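Local coordinates for protein alanine dehydrogenase/pyridine nucleotide transhydrogenase (Mycobacterium smegmatis str. MC2 155, PDB 3P2Y) that probably catalyses hydride transfer between NADH and NADP as the alpha-1 subunit of a proton-pumping transhydrogenase, and belongs to the alanine dehydrogenase family, at residues R29-G34 / S96-Q101; R36-V41 / S59-G64; A195-L200 / R224-Q229. All blocks are in the same frame, centred on the assembly; numbering follows the deposited sequence. Where two conformers were deposited one is given.

Interaction 1 (R29-G34 / S96-Q101); sequences RESAEG and SDEISQ
Glu98 OE2 is the polar atom on which this contact turns: the hydroxyl of Ser31 and a bridging water both lie against it. Ser31 OG is 3.0 Å from Glu98 OE2, the one direct touch between 29-34 and 96-101. Water 1 lies 2.8 Å from Glu98 OE2 and 2.9 Å from Arg29 O, and it accepts from Ser31 N at 3.2 Å. The water therefore ties Glu98 OE2 to the loop backbone on both sides of Glu30, at Arg29 O and Ser31 N, while the Ser31 hydroxyl meets the same oxygen directly. With its chain extended beyond CG (chi2 173°), Glu98 spans the gap from its helix, where the closest CA atoms, those of Ser31 and Glu98, are still 9.6 Å apart. The other carboxylate oxygen, Glu98 OE1, takes the backbone N-H of Thr95, just before the short helix 96-99, which fixes the carboxylate from its own side.

Both segments follow strands that are neighbours in the parallel sheet of the N-terminal domain: 29-34 comes after 24-27, and helix 96-99 after 87-89. Glu30, in the same loop as Ser31, has its carboxylate in a salt bridge with Lys90 and hydrogen-bonded to the backbone N-H groups of Val91 and Asn92. Within 96-101, Gln101 NE2 donates to Asp97 O at 3.2 Å, the amide nitrogen standing above the carbonyl plane, 51° out of it.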
loop_
_atom_site.group_PDB
_atom_site.type_symbol
_atom_site.label_atom_id
_atom_site.label_comp_id
_atom_site.label_asym_id
_atom_site.label_seq_id
_atom_site.Cartn_x
_atom_site.Cartn_y
_atom_site.Cartn_z
ATOM N N ARG A 29 -4.707 -12.748 -24.476
ATOM C CA ARG A 29 -4.120 -12.760 -23.142
ATOM C C ARG A 29 -2.702 -12.208 -23.238
ATOM O O ARG A 29 -1.951 -12.552 -24.160
ATOM C CB ARG A 29 -4.083 -14.194 -22.605
ATOM C CG ARG A 29 -3.485 -14.262 -21.223
ATOM C CD ARG A 29 -3.437 -15.709 -20.740
ATOM N NE ARG A 29 -2.537 -15.830 -19.585
ATOM C CZ ARG A 29 -1.202 -16.031 -19.657
ATOM N NH1 ARG A 29 -0.486 -16.133 -18.535
ATOM N NH2 ARG A 29 -0.567 -16.145 -20.828
ATOM N N GLU A 30 -2.351 -11.294 -22.324
ATOM C CA GLU A 30 -0.983 -10.784 -22.263
ATOM C C GLU A 30 -0.027 -11.849 -21.742
ATOM O O GLU A 30 -0.271 -12.402 -20.681
ATOM C CB GLU A 30 -0.946 -9.543 -21.365
ATOM C CG GLU A 30 -1.707 -8.381 -22.024
ATOM C CD GLU A 30 -1.055 -7.919 -23.323
ATOM O OE1 GLU A 30 0.176 -7.714 -23.339
ATOM O OE2 GLU A 30 -1.769 -7.777 -24.328
ATOM N N SER A 31 1.056 -12.097 -22.482
ATOM C CA SER A 31 2.006 -13.180 -22.165
ATOM C C SER A 31 3.204 -12.733 -21.330
ATOM O O SER A 31 3.912 -13.577 -20.789
ATOM C CB SER A 31 2.512 -13.821 -23.470
ATOM O OG SER A 31 3.109 -12.860 -24.330
ATOM N N ALA A 32 3.441 -11.413 -21.242
ATOM C CA ALA A 32 4.612 -10.896 -20.511
ATOM C C ALA A 32 4.591 -11.230 -19.023
ATOM O O ALA A 32 3.531 -11.184 -18.376
ATOM C CB ALA A 32 4.772 -9.392 -20.733
ATOM N N GLU A 33 5.756 -11.588 -18.472
ATOM C CA GLU A 33 5.829 -11.931 -17.053
ATOM C C GLU A 33 5.335 -10.742 -16.202
ATOM O O GLU A 33 5.767 -9.589 -16.424
ATOM C CB GLU A 33 7.264 -12.308 -16.626
ATOM N N GLY A 34 4.426 -11.037 -15.270
ATOM C CA GLY A 34 3.946 -10.055 -14.300
ATOM C C GLY A 34 2.790 -9.225 -14.825
ATOM O O GLY A 34 2.185 -8.447 -14.069
ATOM N N SER A 96 7.730 -12.365 -31.344
ATOM C CA SER A 96 7.916 -12.909 -32.693
ATOM C C SER A 96 6.857 -13.966 -33.014
ATOM O O SER A 96 6.264 -13.968 -34.112
ATOM C CB SER A 96 9.333 -13.510 -32.818
ATOM O OG SER A 96 9.548 -13.995 -34.115
ATOM N N ASP A 97 6.619 -14.870 -32.063
ATOM C CA ASP A 97 5.648 -15.952 -32.245
ATOM C C ASP A 97 4.222 -15.402 -32.362
ATOM O O ASP A 97 3.396 -15.933 -33.109
ATOM C CB ASP A 97 5.753 -16.994 -31.110
ATOM C CG ASP A 97 7.040 -17.854 -31.185
ATOM O OD1 ASP A 97 7.713 -17.877 -32.239
ATOM O OD2 ASP A 97 7.375 -18.504 -30.165
ATOM N N GLU A 98 3.922 -14.339 -31.609
ATOM C CA GLU A 98 2.630 -13.694 -31.741
ATOM C C GLU A 98 2.479 -13.036 -33.110
ATOM O O GLU A 98 1.429 -13.149 -33.743
ATOM C CB GLU A 98 2.427 -12.657 -30.617
ATOM C CG GLU A 98 2.331 -13.370 -29.269
ATOM C CD GLU A 98 2.287 -12.467 -28.044
ATOM O OE1 GLU A 98 2.817 -11.338 -28.073
ATOM O OE2 GLU A 98 1.729 -12.937 -27.022
ATOM N N ILE A 99 3.515 -12.349 -33.569
ATOM C CA ILE A 99 3.442 -11.699 -34.895
ATOM C C ILE A 99 3.177 -12.719 -36.008
ATOM O O ILE A 99 2.426 -12.436 -36.954
ATOM C CB ILE A 99 4.695 -10.889 -35.216
ATOM C CG1 ILE A 99 4.830 -9.730 -34.221
ATOM C CG2 ILE A 99 4.619 -10.328 -36.674
ATOM C CD1 ILE A 99 6.214 -9.002 -34.281
ATOM N N SER A 100 3.791 -13.891 -35.862
ATOM C CA SER A 100 3.640 -14.989 -36.819
ATOM C C SER A 100 2.193 -15.463 -36.975
ATOM O O SER A 100 1.852 -16.135 -37.979
ATOM C CB SER A 100 4.542 -16.172 -36.436
ATOM O OG SER A 100 3.962 -17.005 -35.444
ATOM N N GLN A 101 1.338 -15.125 -36.002
ATOM C CA GLN A 101 -0.078 -15.535 -36.027
ATOM C C GLN A 101 -1.028 -14.473 -36.570
ATOM O O GLN A 101 -2.234 -14.745 -36.743
ATOM C CB GLN A 101 -0.560 -15.963 -34.640
ATOM C CG GLN A 101 0.233 -17.109 -34.043
ATOM C CD GLN A 101 -0.172 -17.394 -32.620
ATOM O OE1 GLN A 101 -1.258 -17.920 -32.366
ATOM N NE2 GLN A 101 0.709 -17.080 -31.687
HETATM O O HOH W 1 0.231 -11.135 -25.459
#

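Interaction 2 (R36-V41 / S59-G64); sequences RRVALV and SAAGAG
Ala61 meets Val38 across the contact, its CB 3.9 Å from Val38 CG2, and its carbonyl oxygen takes two waters as well. Water 2 bridges that oxygen to Arg36 O and water 3 bridges it to Arg37 O, each 2.7 Å from its carbonyl on the 36-41 side. Val38 CB lies 3.4 Å from Ala61 O. Chi1 of Val38 (59°) sets CG2 anti to the backbone N, turned onto Ala61.

Gly62 comes next, within the type I beta turn from Ala60 to Ala63, its N 4.3 Å from Val38 CG2. Both segments belong to loops at the ends of adjacent parallel strands, 24-27 and 54-57, in the alpha/beta N-terminal domain, and each loop leads on to a helix.

Gly64 finishes the walk. Arg36 grips its carbonyl side-on with two nitrogens: NE is 2.9 Å and NH2 3.1 Å from Gly64 O. The NH2 bond runs nearly along the C=O axis, while NE comes in at a C=O...N angle of 138°. A bend at chi3 (61°) brings the guanidinium edge round to that single oxygen. Arg36 also packs on Thr169 of the second subunit.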
loop_
_atom_site.group_PDB
_atom_site.type_symbol
_atom_site.label_atom_id
_atom_site.label_comp_id
_atom_site.label_asym_id
_atom_site.label_seq_id
_atom_site.Cartn_x
_atom_site.Cartn_y
_atom_site.Cartn_z
ATOM N N ARG A 36 -0.786 -8.083 -15.807
ATOM C CA ARG A 36 -2.155 -8.444 -15.435
ATOM C C ARG A 36 -3.222 -7.678 -16.222
ATOM O O ARG A 36 -4.400 -7.989 -16.079
ATOM C CB ARG A 36 -2.404 -8.196 -13.932
ATOM C CG ARG A 36 -1.531 -9.109 -13.052
ATOM C CD ARG A 36 -1.670 -8.740 -11.556
ATOM N NE ARG A 36 -3.060 -8.888 -11.095
ATOM C CZ ARG A 36 -3.572 -8.328 -9.995
ATOM N NH1 ARG A 36 -2.827 -7.560 -9.202
ATOM N NH2 ARG A 36 -4.845 -8.549 -9.692
ATOM N N ARG A 37 -2.828 -6.688 -17.019
ATOM C CA ARG A 37 -3.799 -5.922 -17.787
ATOM C C ARG A 37 -4.271 -6.755 -18.982
ATOM O O ARG A 37 -3.627 -7.761 -19.375
ATOM C CB ARG A 37 -3.205 -4.582 -18.283
ATOM C CG ARG A 37 -2.880 -3.600 -17.122
ATOM C CD ARG A 37 -2.051 -2.407 -17.605
ATOM N NE ARG A 37 -0.729 -2.850 -18.027
ATOM C CZ ARG A 37 0.161 -2.076 -18.637
ATOM N NH1 ARG A 37 -0.142 -0.798 -18.906
ATOM N NH2 ARG A 37 1.348 -2.579 -19.003
ATOM N N VAL A 38 -5.385 -6.302 -19.542
ATOM C CA VAL A 38 -5.995 -6.876 -20.759
ATOM C C VAL A 38 -6.494 -5.694 -21.597
ATOM O O VAL A 38 -6.937 -4.693 -21.054
ATOM C CB VAL A 38 -7.183 -7.845 -20.360
ATOM C CG1 VAL A 38 -8.278 -7.113 -19.562
ATOM C CG2 VAL A 38 -7.782 -8.525 -21.617
ATOM N N ALA A 39 -6.398 -5.777 -22.932
ATOM C CA ALA A 39 -6.605 -4.558 -23.749
ATOM C C ALA A 39 -8.047 -4.066 -23.760
ATOM O O ALA A 39 -8.260 -2.875 -23.859
ATOM C CB ALA A 39 -6.102 -4.747 -25.192
ATOM N N LEU A 40 -9.020 -4.978 -23.677
ATOM C CA LEU A 40 -10.411 -4.563 -23.501
ATOM C C LEU A 40 -10.986 -5.240 -22.268
ATOM O O LEU A 40 -10.708 -6.417 -22.021
ATOM C CB LEU A 40 -11.269 -4.950 -24.722
ATOM C CG LEU A 40 -10.886 -4.372 -26.089
ATOM C CD1 LEU A 40 -11.914 -4.862 -27.118
ATOM C CD2 LEU A 40 -10.831 -2.805 -26.048
ATOM N N VAL A 41 -11.784 -4.483 -21.498
ATOM C CA VAL A 41 -12.507 -5.025 -20.356
ATOM C C VAL A 41 -13.941 -5.303 -20.785
ATOM O O VAL A 41 -14.419 -4.714 -21.766
ATOM C CB VAL A 41 -12.521 -4.022 -19.137
ATOM C CG1 VAL A 41 -11.080 -3.810 -18.616
ATOM C CG2 VAL A 41 -13.174 -2.691 -19.513
ATOM N N SER A 59 -9.298 -17.170 -24.179
ATOM C CA SER A 59 -9.605 -17.667 -22.833
ATOM C C SER A 59 -8.590 -17.168 -21.794
ATOM O O SER A 59 -7.369 -17.159 -22.033
ATOM C CB SER A 59 -9.696 -19.202 -22.822
ATOM O OG SER A 59 -10.131 -19.648 -21.518
ATOM N N ALA A 60 -9.118 -16.782 -20.631
ATOM C CA ALA A 60 -8.339 -16.238 -19.489
ATOM C C ALA A 60 -7.592 -14.926 -19.788
ATOM O O ALA A 60 -6.705 -14.514 -19.014
ATOM C CB ALA A 60 -7.372 -17.304 -18.887
ATOM N N ALA A 61 -7.947 -14.241 -20.870
ATOM C CA ALA A 61 -7.285 -12.928 -21.138
ATOM C C ALA A 61 -7.512 -11.960 -19.978
ATOM O O ALA A 61 -6.626 -11.151 -19.671
ATOM C CB ALA A 61 -7.780 -12.293 -22.431
ATOM N N GLY A 62 -8.681 -12.051 -19.357
ATOM C CA GLY A 62 -9.042 -11.137 -18.247
ATOM C C GLY A 62 -8.685 -11.649 -16.870
ATOM O O GLY A 62 -9.001 -10.997 -15.861
ATOM N N ALA A 63 -8.003 -12.789 -16.798
ATOM C CA ALA A 63 -7.790 -13.453 -15.498
ATOM C C ALA A 63 -6.902 -12.658 -14.545
ATOM O O ALA A 63 -7.106 -12.689 -13.307
ATOM C CB ALA A 63 -7.229 -14.868 -15.718
ATOM N N GLY A 64 -5.915 -11.957 -15.113
ATOM C CA GLY A 64 -5.048 -11.075 -14.328
ATOM C C GLY A 64 -5.830 -9.957 -13.645
ATOM O O GLY A 64 -5.498 -9.556 -12.503
HETATM O O HOH W 2 -6.187 -9.654 -17.192
HETATM O O HOH W 3 -4.189 -10.242 -20.374
#

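Interaction 3 (A195-L200 / R224-Q229); sequences AGLQAL and RSVGAQ
Helix 194-206 passes the C-terminal end of helix 220-225 with Leu200 and Val226 as the nearest backbone positions, their CA atoms 6.7 Å apart, and water 4 joins the two carbonyls, 2.8 Å from Leu200 O and 2.8 Å from Val226 O. No direct hydrogen bond crosses between the segments; the side chains meet through carbon alone.

Val226 is the wedge. Its CG2, held between backbone N and carbonyl carbon by a chi1 of -62° for CG1, lies 3.6 Å from Leu200 CB and 3.7 Å from Leu197 CD1. The other branch, Val226 CG1, runs 4.0 Å from Leu197 CD1, so both methyls work against the same leucine. Leu197 throws CG anti to its backbone N (chi1 -162°), which carries CD1 across to the valine. The side chains of Leu200 and Val226 cross at about a right angle. Further along, Leu200 CD2 reaches Ala228 CB at 3.8 Å, and both residues also pack on Thr210 of strand 209-213.

Gly227, with positive phi, is the C-prime residue of a Schellman motif: Ala228 N bonds Val223 O and Gly227 N bonds Arg224 O. Strand 186-190, helix 194-206 and strand 209-213 form a beta-alpha-beta unit whose GxGxxG-like sequence is consistent with a Rossmann-type dinucleotide fold, and the contact packs its helix against the end of the next one.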
loop_
_atom_site.group_PDB
_atom_site.type_symbol
_atom_site.label_atom_id
_atom_site.label_comp_id
_atom_site.label_asym_id
_atom_site.label_seq_id
_atom_site.Cartn_x
_atom_site.Cartn_y
_atom_site.Cartn_z
ATOM N N ALA A 195 2.184 11.097 -14.120
ATOM C CA ALA A 195 2.373 10.218 -12.948
ATOM C C ALA A 195 2.706 11.088 -11.722
ATOM O O ALA A 195 2.170 10.863 -10.610
ATOM C CB ALA A 195 3.487 9.205 -13.195
ATOM N N GLY A 196 3.616 12.036 -11.912
ATOM C CA GLY A 196 4.097 12.856 -10.779
ATOM C C GLY A 196 2.964 13.694 -10.197
ATOM O O GLY A 196 2.877 13.903 -8.987
ATOM N N LEU A 197 2.087 14.203 -11.059
ATOM C CA LEU A 197 0.983 15.010 -10.569
ATOM C C LEU A 197 0.001 14.162 -9.762
ATOM O O LEU A 197 -0.514 14.604 -8.731
ATOM C CB LEU A 197 0.248 15.672 -11.733
ATOM C CG LEU A 197 -0.648 16.855 -11.359
ATOM C CD1 LEU A 197 0.194 18.006 -10.715
ATOM C CD2 LEU A 197 -1.389 17.358 -12.612
ATOM N N GLN A 198 -0.302 12.961 -10.259
ATOM C CA GLN A 198 -1.166 12.066 -9.514
ATOM C C GLN A 198 -0.498 11.647 -8.208
ATOM O O GLN A 198 -1.170 11.557 -7.185
ATOM C CB GLN A 198 -1.534 10.822 -10.351
ATOM C CG GLN A 198 -2.651 9.963 -9.648
ATOM C CD GLN A 198 -3.933 10.769 -9.449
ATOM O OE1 GLN A 198 -4.279 11.131 -8.316
ATOM N NE2 GLN A 198 -4.603 11.098 -10.539
ATOM N N ALA A 199 0.809 11.414 -8.223
ATOM C CA ALA A 199 1.539 11.123 -6.947
ATOM C C ALA A 199 1.390 12.286 -5.933
ATOM O O ALA A 199 1.103 12.066 -4.755
ATOM C CB ALA A 199 3.042 10.837 -7.214
ATOM N N LEU A 200 1.555 13.519 -6.396
ATOM C CA LEU A 200 1.335 14.663 -5.480
ATOM C C LEU A 200 -0.077 14.686 -4.907
ATOM O O LEU A 200 -0.252 14.923 -3.694
ATOM C CB LEU A 200 1.622 15.997 -6.187
ATOM C CG LEU A 200 3.105 16.240 -6.479
ATOM C CD1 LEU A 200 3.190 17.426 -7.474
ATOM C CD2 LEU A 200 3.930 16.543 -5.198
ATOM N N ARG A 224 1.133 23.543 -7.943
ATOM C CA ARG A 224 0.343 24.302 -6.993
ATOM C C ARG A 224 -1.153 23.915 -6.978
ATOM O O ARG A 224 -1.793 23.966 -5.917
ATOM C CB ARG A 224 0.545 25.806 -7.242
ATOM C CG ARG A 224 1.953 26.263 -6.846
ATOM C CD ARG A 224 2.234 27.685 -7.377
ATOM N NE ARG A 224 3.557 28.142 -6.933
ATOM C CZ ARG A 224 4.445 28.774 -7.684
ATOM N NH1 ARG A 224 4.198 29.025 -8.964
ATOM N NH2 ARG A 224 5.629 29.096 -7.161
ATOM N N SER A 225 -1.685 23.513 -8.136
ATOM C CA SER A 225 -3.123 23.227 -8.294
ATOM C C SER A 225 -3.513 21.976 -7.485
ATOM O O SER A 225 -4.685 21.817 -7.159
ATOM C CB SER A 225 -3.506 23.027 -9.769
ATOM O OG SER A 225 -3.066 21.735 -10.232
ATOM N N VAL A 226 -2.538 21.103 -7.171
ATOM C CA VAL A 226 -2.793 19.928 -6.321
ATOM C C VAL A 226 -2.338 20.123 -4.869
ATOM O O VAL A 226 -2.293 19.171 -4.066
ATOM C CB VAL A 226 -2.242 18.589 -6.949
ATOM C CG1 VAL A 226 -2.952 18.327 -8.267
ATOM C CG2 VAL A 226 -0.694 18.613 -7.136
ATOM N N GLY A 227 -2.032 21.369 -4.528
ATOM C CA GLY A 227 -1.752 21.746 -3.138
ATOM C C GLY A 227 -0.350 21.437 -2.666
ATOM O O GLY A 227 -0.117 21.345 -1.455
ATOM N N ALA A 228 0.574 21.297 -3.623
ATOM C CA ALA A 228 1.985 21.082 -3.323
ATOM C C ALA A 228 2.771 22.378 -3.448
ATOM O O ALA A 228 2.382 23.276 -4.207
ATOM C CB ALA A 228 2.576 20.026 -4.304
ATOM N N GLN A 229 3.857 22.451 -2.681
ATOM C CA GLN A 229 4.847 23.518 -2.820
ATOM C C GLN A 229 5.676 23.276 -4.076
ATOM O O GLN A 229 6.011 22.149 -4.393
ATOM C CB GLN A 229 5.802 23.532 -1.619
ATOM C CG GLN A 229 5.157 23.895 -0.282
ATOM C CD GLN A 229 6.193 24.271 0.765
ATOM O OE1 GLN A 229 6.939 25.233 0.591
ATOM N NE2 GLN A 229 6.250 23.513 1.849
HETATM O O HOH W 4 0.006 17.679 -3.421
#

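From the N terminus, the chain leaves strand 24-27 into the loop that supplies the first segments of both interaction 1 and interaction 2. Interaction 2 closes first, at 59-64 after strand 54-57, and its whole loop lies within the longer one that interaction 1 closes at 96-101. The two touch, Glu30 CG packing 3.3 Å from Arg37 O, so one loop after strand 24-27 is tied to the ends of both neighbouring strands, 54-57 and 87-89. Interaction 3 follows in series in the C-terminal domain, joining helix 194-206 to the end of helix 220-225. It lies on the opposite side of the chain's centre from both, about 36 Å from interaction 1 and about 31 Å from interaction 2, centre to centre.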